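Local coordinates for succinate dehydrogenase (Membrane anchor subunit) (Mycolicibacterium smegmatis, PDB 7D6V), which probably anchors the succinate dehydrogenase complex in the membrane, carrying a Rieske-type iron-sulfur cluster and helping to pass electrons to a quinone, at residues S72-T77 against I97-I102; E23-T28 against C132-P137. All blocks are in the same frame, centred on the assembly; numbering follows the deposited sequence.

Interaction 1 of 2, residues S72-T77 against I97-I102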
ATOM      1  N   SER C  72     -36.895  30.705 -20.954  1.00 19.59           N
ATOM      2  CA  SER C  72     -37.859  29.608 -21.060  1.00 19.59           C
ATOM      3  C   SER C  72     -39.134  29.871 -20.266  1.00 19.59           C
ATOM      4  O   SER C  72     -40.210  29.973 -20.881  1.00 19.59           O
ATOM      5  CB  SER C  72     -37.185  28.282 -20.695  1.00 19.59           C
ATOM      6  OG  SER C  72     -36.175  27.952 -21.628  1.00 19.59           O
ATOM      7  N   PRO C  73     -39.109  29.998 -18.927  1.00 20.70           N
ATOM      8  CA  PRO C  73     -40.351  30.389 -18.251  1.00 20.70           C
ATOM      9  C   PRO C  73     -40.632  31.856 -18.522  1.00 20.70           C
ATOM     10  O   PRO C  73     -39.945  32.738 -17.999  1.00 20.70           O
ATOM     11  CB  PRO C  73     -40.061  30.111 -16.769  1.00 20.70           C
ATOM     12  CG  PRO C  73     -38.788  29.322 -16.754  1.00 20.70           C
ATOM     13  CD  PRO C  73     -38.032  29.799 -17.949  1.00 20.70           C
ATOM     14  N   CYS C  74     -41.637  32.127 -19.347  1.00 23.04           N
ATOM     15  CA  CYS C  74     -41.845  33.450 -19.926  1.00 23.04           C
ATOM     16  C   CYS C  74     -43.229  33.919 -19.484  1.00 23.04           C
ATOM     17  O   CYS C  74     -44.213  33.775 -20.210  1.00 23.04           O
ATOM     18  CB  CYS C  74     -41.700  33.346 -21.454  1.00 23.04           C
ATOM     19  SG  CYS C  74     -41.229  34.847 -22.316  1.00 23.04           S
ATOM     20  N   VAL C  75     -43.293  34.504 -18.291  1.00 24.67           N
ATOM     21  CA  VAL C  75     -44.538  34.652 -17.549  1.00 24.67           C
ATOM     22  C   VAL C  75     -45.015  36.103 -17.502  1.00 24.67           C
ATOM     23  O   VAL C  75     -45.775  36.471 -16.612  1.00 24.67           O
ATOM     24  CB  VAL C  75     -44.401  34.074 -16.132  1.00 24.67           C
ATOM     25  CG1 VAL C  75     -44.052  32.603 -16.194  1.00 24.67           C
ATOM     26  CG2 VAL C  75     -43.343  34.832 -15.356  1.00 24.67           C
ATOM     27  N   SER C  76     -44.590  36.936 -18.442  1.00 26.34           N
ATOM     28  CA  SER C  76     -44.988  38.334 -18.470  1.00 26.34           C
ATOM     29  C   SER C  76     -45.922  38.592 -19.644  1.00 26.34           C
ATOM     30  O   SER C  76     -45.927  37.852 -20.630  1.00 26.34           O
ATOM     31  CB  SER C  76     -43.768  39.252 -18.562  1.00 26.34           C
ATOM     32  OG  SER C  76     -44.130  40.525 -19.056  1.00 26.34           O
ATOM     33  N   THR C  77     -46.731  39.642 -19.521  1.00 26.60           N
ATOM     34  CA  THR C  77     -47.622  40.026 -20.605  1.00 26.60           C
ATOM     35  C   THR C  77     -46.919  40.841 -21.681  1.00 26.60           C
ATOM     36  O   THR C  77     -47.539  41.161 -22.699  1.00 26.60           O
ATOM     37  CB  THR C  77     -48.816  40.815 -20.058  1.00 26.60           C
ATOM     38  OG1 THR C  77     -48.351  41.998 -19.399  1.00 26.60           O
ATOM     39  CG2 THR C  77     -49.598  39.969 -19.076  1.00 26.60           C
ATOM     40  N   ILE C  97     -35.179  43.663 -15.026  1.00 28.57           N
ATOM     41  CA  ILE C  97     -35.688  42.334 -14.712  1.00 28.57           C
ATOM     42  C   ILE C  97     -35.649  41.516 -15.998  1.00 28.57           C
ATOM     43  O   ILE C  97     -36.318  41.893 -16.974  1.00 28.57           O
ATOM     44  CB  ILE C  97     -37.110  42.398 -14.144  1.00 28.57           C
ATOM     45  CG1 ILE C  97     -37.162  43.371 -12.967  1.00 28.57           C
ATOM     46  CG2 ILE C  97     -37.577  41.018 -13.717  1.00 28.57           C
ATOM     47  CD1 ILE C  97     -36.208  43.021 -11.855  1.00 28.57           C
ATOM     48  N   PRO C  98     -34.876  40.439 -16.061  1.00 25.10           N
ATOM     49  CA  PRO C  98     -34.886  39.606 -17.263  1.00 25.10           C
ATOM     50  C   PRO C  98     -36.222  38.902 -17.417  1.00 25.10           C
ATOM     51  O   PRO C  98     -36.932  38.646 -16.443  1.00 25.10           O
ATOM     52  CB  PRO C  98     -33.748  38.610 -17.016  1.00 25.10           C
ATOM     53  CG  PRO C  98     -33.628  38.540 -15.539  1.00 25.10           C
ATOM     54  CD  PRO C  98     -34.011  39.889 -15.005  1.00 25.10           C
ATOM     55  N   MET C  99     -36.566  38.594 -18.667  1.00 24.38           N
ATOM     56  CA  MET C  99     -37.851  37.960 -18.938  1.00 24.38           C
ATOM     57  C   MET C  99     -37.962  36.585 -18.292  1.00 24.38           C
ATOM     58  O   MET C  99     -39.077  36.086 -18.116  1.00 24.38           O
ATOM     59  CB  MET C  99     -38.078  37.863 -20.444  1.00 24.38           C
ATOM     60  CG  MET C  99     -38.945  38.980 -20.997  1.00 24.38           C
ATOM     61  SD  MET C  99     -39.659  38.584 -22.597  1.00 24.38           S
ATOM     62  CE  MET C  99     -40.122  40.213 -23.168  1.00 24.38           C
ATOM     63  N   ALA C 100     -36.840  35.978 -17.918  1.00 22.12           N
ATOM     64  CA  ALA C 100     -36.803  34.673 -17.269  1.00 22.12           C
ATOM     65  C   ALA C 100     -36.272  34.785 -15.843  1.00 22.12           C
ATOM     66  O   ALA C 100     -35.447  33.986 -15.402  1.00 22.12           O
ATOM     67  CB  ALA C 100     -35.965  33.688 -18.078  1.00 22.12           C
ATOM     68  N   PHE C 101     -36.741  35.798 -15.114  1.00 22.18           N
ATOM     69  CA  PHE C 101     -36.314  36.036 -13.741  1.00 22.18           C
ATOM     70  C   PHE C 101     -36.761  34.943 -12.781  1.00 22.18           C
ATOM     71  O   PHE C 101     -36.288  34.913 -11.643  1.00 22.18           O
ATOM     72  CB  PHE C 101     -36.852  37.380 -13.257  1.00 22.18           C
ATOM     73  CG  PHE C 101     -38.349  37.423 -13.141  1.00 22.18           C
ATOM     74  CD1 PHE C 101     -38.967  37.221 -11.919  1.00 22.18           C
ATOM     75  CD2 PHE C 101     -39.137  37.664 -14.251  1.00 22.18           C
ATOM     76  CE1 PHE C 101     -40.339  37.258 -11.811  1.00 22.18           C
ATOM     77  CE2 PHE C 101     -40.508  37.701 -14.145  1.00 22.18           C
ATOM     78  CZ  PHE C 101     -41.109  37.499 -12.924  1.00 22.18           C
ATOM     79  N   ILE C 102     -37.680  34.073 -13.197  1.00 20.77           N
ATOM     80  CA  ILE C 102     -38.128  32.992 -12.328  1.00 20.77           C
ATOM     81  C   ILE C 102     -37.059  31.914 -12.215  1.00 20.77           C
ATOM     82  O   ILE C 102     -36.807  31.383 -11.129  1.00 20.77           O
ATOM     83  CB  ILE C 102     -39.462  32.423 -12.843  1.00 20.77           C
ATOM     84  CG1 ILE C 102     -40.582  33.444 -12.649  1.00 20.77           C
ATOM     85  CG2 ILE C 102     -39.796  31.113 -12.152  1.00 20.77           C
ATOM     86  CD1 ILE C 102     -40.852  33.782 -11.206  1.00 20.77           C
TER

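Interaction 2 of 2, residues E23-T28 against C132-P137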
ATOM      1  N   GLU C  23      11.529  28.930  -2.650  1.00 17.79           N
ATOM      2  CA  GLU C  23      10.852  29.010  -3.935  1.00 17.79           C
ATOM      3  C   GLU C  23       9.387  28.672  -3.746  1.00 17.79           C
ATOM      4  O   GLU C  23       9.052  27.694  -3.071  1.00 17.79           O
ATOM      5  CB  GLU C  23      11.497  28.096  -4.985  1.00 17.79           C
ATOM      6  CG  GLU C  23      12.892  28.532  -5.421  1.00 17.79           C
ATOM      7  CD  GLU C  23      14.013  27.755  -4.764  1.00 17.79           C
ATOM      8  OE1 GLU C  23      13.755  27.042  -3.779  1.00 17.79           O
ATOM      9  OE2 GLU C  23      15.162  27.854  -5.241  1.00 17.79           O
ATOM     10  N   ARG C  24       8.522  29.489  -4.345  1.00 17.38           N
ATOM     11  CA  ARG C  24       7.086  29.327  -4.162  1.00 17.38           C
ATOM     12  C   ARG C  24       6.631  27.956  -4.647  1.00 17.38           C
ATOM     13  O   ARG C  24       5.826  27.288  -3.991  1.00 17.38           O
ATOM     14  CB  ARG C  24       6.357  30.450  -4.896  1.00 17.38           C
ATOM     15  CG  ARG C  24       4.870  30.431  -4.732  1.00 17.38           C
ATOM     16  CD  ARG C  24       4.562  30.694  -3.282  1.00 17.38           C
ATOM     17  NE  ARG C  24       5.061  31.979  -2.806  1.00 17.38           N
ATOM     18  CZ  ARG C  24       4.409  33.126  -2.943  1.00 17.38           C
ATOM     19  NH1 ARG C  24       3.214  33.144  -3.516  1.00 17.38           N
ATOM     20  NH2 ARG C  24       4.935  34.250  -2.479  1.00 17.38           N
ATOM     21  N   THR C  25       7.144  27.516  -5.793  1.00 15.94           N
ATOM     22  CA  THR C  25       6.979  26.141  -6.237  1.00 15.94           C
ATOM     23  C   THR C  25       8.237  25.729  -6.983  1.00 15.94           C
ATOM     24  O   THR C  25       8.986  26.569  -7.487  1.00 15.94           O
ATOM     25  CB  THR C  25       5.735  25.965  -7.119  1.00 15.94           C
ATOM     26  OG1 THR C  25       5.392  24.576  -7.190  1.00 15.94           O
ATOM     27  CG2 THR C  25       5.980  26.494  -8.524  1.00 15.94           C
ATOM     28  N   LEU C  26       8.477  24.421  -7.028  1.00 15.05           N
ATOM     29  CA  LEU C  26       9.580  23.861  -7.795  1.00 15.05           C
ATOM     30  C   LEU C  26       9.108  23.188  -9.075  1.00 15.05           C
ATOM     31  O   LEU C  26       9.912  22.551  -9.760  1.00 15.05           O
ATOM     32  CB  LEU C  26      10.378  22.873  -6.943  1.00 15.05           C
ATOM     33  CG  LEU C  26      11.343  23.492  -5.933  1.00 15.05           C
ATOM     34  CD1 LEU C  26      11.962  22.421  -5.065  1.00 15.05           C
ATOM     35  CD2 LEU C  26      12.418  24.292  -6.638  1.00 15.05           C
ATOM     36  N   ARG C  27       7.829  23.318  -9.412  1.00 15.04           N
ATOM     37  CA  ARG C  27       7.309  22.729 -10.635  1.00 15.04           C
ATOM     38  C   ARG C  27       7.863  23.453 -11.854  1.00 15.04           C
ATOM     39  O   ARG C  27       8.041  24.674 -11.847  1.00 15.04           O
ATOM     40  CB  ARG C  27       5.782  22.775 -10.635  1.00 15.04           C
ATOM     41  CG  ARG C  27       5.145  21.827  -9.640  1.00 15.04           C
ATOM     42  CD  ARG C  27       3.634  21.940  -9.626  1.00 15.04           C
ATOM     43  NE  ARG C  27       3.056  21.684 -10.939  1.00 15.04           N
ATOM     44  CZ  ARG C  27       1.780  21.379 -11.149  1.00 15.04           C
ATOM     45  NH1 ARG C  27       0.940  21.289 -10.132  1.00 15.04           N
ATOM     46  NH2 ARG C  27       1.346  21.163 -12.381  1.00 15.04           N
ATOM     47  N   THR C  28       8.137  22.690 -12.909  1.00 16.58           N
ATOM     48  CA  THR C  28       8.720  23.222 -14.131  1.00 16.58           C
ATOM     49  C   THR C  28       7.752  23.212 -15.305  1.00 16.58           C
ATOM     50  O   THR C  28       8.113  23.675 -16.391  1.00 16.58           O
ATOM     51  CB  THR C  28       9.987  22.438 -14.497  1.00 16.58           C
ATOM     52  OG1 THR C  28       9.667  21.050 -14.651  1.00 16.58           O
ATOM     53  CG2 THR C  28      11.042  22.590 -13.419  1.00 16.58           C
ATOM     54  N   CYS C 132      -1.578  22.454  -7.637  1.00 15.96           N
ATOM     55  CA  CYS C 132      -1.658  21.502  -6.534  1.00 15.96           C
ATOM     56  C   CYS C 132      -0.583  21.738  -5.480  1.00 15.96           C
ATOM     57  O   CYS C 132      -0.881  21.768  -4.279  1.00 15.96           O
ATOM     58  CB  CYS C 132      -1.613  20.079  -7.079  1.00 15.96           C
ATOM     59  SG  CYS C 132      -3.210  19.668  -7.777  1.00 15.96           S
ATOM     60  N   ALA C 133       0.666  21.914  -5.892  1.00 15.16           N
ATOM     61  CA  ALA C 133       1.763  22.103  -4.947  1.00 15.16           C
ATOM     62  C   ALA C 133       2.383  23.492  -5.068  1.00 15.16           C
ATOM     63  O   ALA C 133       3.586  23.670  -4.875  1.00 15.16           O
ATOM     64  CB  ALA C 133       2.825  21.024  -5.130  1.00 15.16           C
ATOM     65  N   VAL C 134       1.566  24.492  -5.384  1.00 15.25           N
ATOM     66  CA  VAL C 134       1.995  25.884  -5.449  1.00 15.25           C
ATOM     67  C   VAL C 134       1.404  26.615  -4.254  1.00 15.25           C
ATOM     68  O   VAL C 134       0.207  26.498  -3.975  1.00 15.25           O
ATOM     69  CB  VAL C 134       1.573  26.546  -6.775  1.00 15.25           C
ATOM     70  CG1 VAL C 134       2.163  27.937  -6.886  1.00 15.25           C
ATOM     71  CG2 VAL C 134       2.010  25.694  -7.950  1.00 15.25           C
ATOM     72  N   ALA C 135       2.243  27.374  -3.551  1.00 15.67           N
ATOM     73  CA  ALA C 135       1.851  27.915  -2.258  1.00 15.67           C
ATOM     74  C   ALA C 135       0.906  29.106  -2.401  1.00 15.67           C
ATOM     75  O   ALA C 135       0.975  29.870  -3.366  1.00 15.67           O
ATOM     76  CB  ALA C 135       3.083  28.309  -1.450  1.00 15.67           C
ATOM     77  N   GLU C 136       0.030  29.255  -1.410  1.00 16.02           N
ATOM     78  CA  GLU C 136      -1.094  30.176  -1.487  1.00 16.02           C
ATOM     79  C   GLU C 136      -0.649  31.635  -1.428  1.00 16.02           C
ATOM     80  O   GLU C 136       0.311  31.977  -0.735  1.00 16.02           O
ATOM     81  CB  GLU C 136      -2.058  29.930  -0.336  1.00 16.02           C
ATOM     82  CG  GLU C 136      -3.048  28.863  -0.613  1.00 16.02           C
ATOM     83  CD  GLU C 136      -3.991  28.601   0.537  1.00 16.02           C
ATOM     84  OE1 GLU C 136      -3.515  28.383   1.665  1.00 16.02           O
ATOM     85  OE2 GLU C 136      -5.216  28.609   0.311  1.00 16.02           O
ATOM     86  N   PRO C 137      -1.363  32.523  -2.120  1.00 15.88           N
ATOM     87  CA  PRO C 137      -1.256  33.958  -1.836  1.00 15.88           C
ATOM     88  C   PRO C 137      -2.099  34.426  -0.660  1.00 15.88           C
ATOM     89  O   PRO C 137      -2.261  35.636  -0.487  1.00 15.88           O
ATOM     90  CB  PRO C 137      -1.750  34.595  -3.144  1.00 15.88           C
ATOM     91  CG  PRO C 137      -2.692  33.602  -3.699  1.00 15.88           C
ATOM     92  CD  PRO C 137      -2.139  32.256  -3.343  1.00 15.88           C
TER

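Interaction 1 of 2, residues S72-T77 against I97-I102
Val75 meets Phe101 and Ile102 where a type I beta turn, Pro98 to Phe101, lies against the irregular segment 72-77 of the same long loop, between strand 66-67 and helix 104-112. One methyl of Val75 does the touching: with chi1 at -60°, CG2 sits between the backbone N and the carbonyl carbon and reaches both neighbours. It lies 4.1 Å from Ile102 CG1, the two side chains crossing at about a right angle, and 4.2 Å from Phe101 CE2, which it approaches obliquely. Phe101 starts out directed away from 72-77, yet its ring swings back toward Val75. At the end of the turn, Ile102 CG1 stands 3.9 Å above one face of that ring, offset toward the rim. Beyond this cluster, Cys74 SG lies 4.1 Å from Met99 SD, in a methionine chain that runs extended beyond CG. No hydrogen bond crosses; the Pro73 carbonyl, with Ala100 CA 3.8 Å from its O, adds a backbone contact to the apolar side-chain ones. Polar groups of 72-77 turn to other parts of the chain: Val75 bonds through its backbone to Trp89 and Val90, and Ser72 OG to Thr68 O.

Interaction 2 of 2, residues E23-T28 against C132-P137
At the interface with the iron-sulfur subunit, the chain ahead of helix 33-55 lies along the loop that follows helix 115-124, and Thr25 and Arg24 meet Ala133, Val134 and Ala135 there. Both pieces are irregular, and no ladder of backbone bonds joins them. One hydrogen bond crosses: Thr25 OG1 donates to Ala133 O at 3.1 Å. The hydroxyl approaches from above the carbonyl plane, 52° out of it, with a C=O...O angle of 120°, and so does not follow a lone pair. A chi1 of -163° sets OG1 opposite the backbone N and brings it to that carbonyl. The same threonine packs obliquely on Val134, whose CG2 lies 3.8 Å from Thr25 CB.

Arg24 makes its contact with its aliphatic part. Its chain bends at chi2 and chi3 and lays CD 3.4 Å from Ala135 CB, while NH1 stays 4.0 Å or more from the carbonyl O atoms of Ala135 and Glu136, too far for a bond. Arg27 brings NH1 3.7 Å from Cys132 N, a contact and not a hydrogen bond; its guanidinium charge is engaged by Asp29 in a salt bridge through NH2, which ties the arginine to its own loop.

Much of the surroundings comes from the iron-sulfur subunit. Cys132 SG forms a disulfide with Cys208 of that subunit, and Glu136 OE2 is hydrogen-bonded to His156 ND1 of the same chain. The N-terminal arm is held there too, through Glu23 O and Arg93 of the iron-sulfur subunit. One intramolecular contact thus borders a covalent link between chains, consistent with the docking surface between a membrane anchor and the iron-sulfur subunit of a succinate dehydrogenase.

In the fold
Interactions 1 and 2 lie on opposite sides of the chain's centre, their centres about 47 Å apart, and share no helix or strand; their chemistry differs with their place in the fold. Interaction 1 is the more buried of the two; it closes a short stretch within a single loop, largely by apolar packing, and no other protein chain touches its segments. Interaction 2 is partly buried and joins regions more than a hundred residues apart, combining a hydroxyl-to-carbonyl bond with the aliphatic part of an arginine. It sits beside the iron-sulfur subunit, where a disulfide and hydrogen bonds add links between chains.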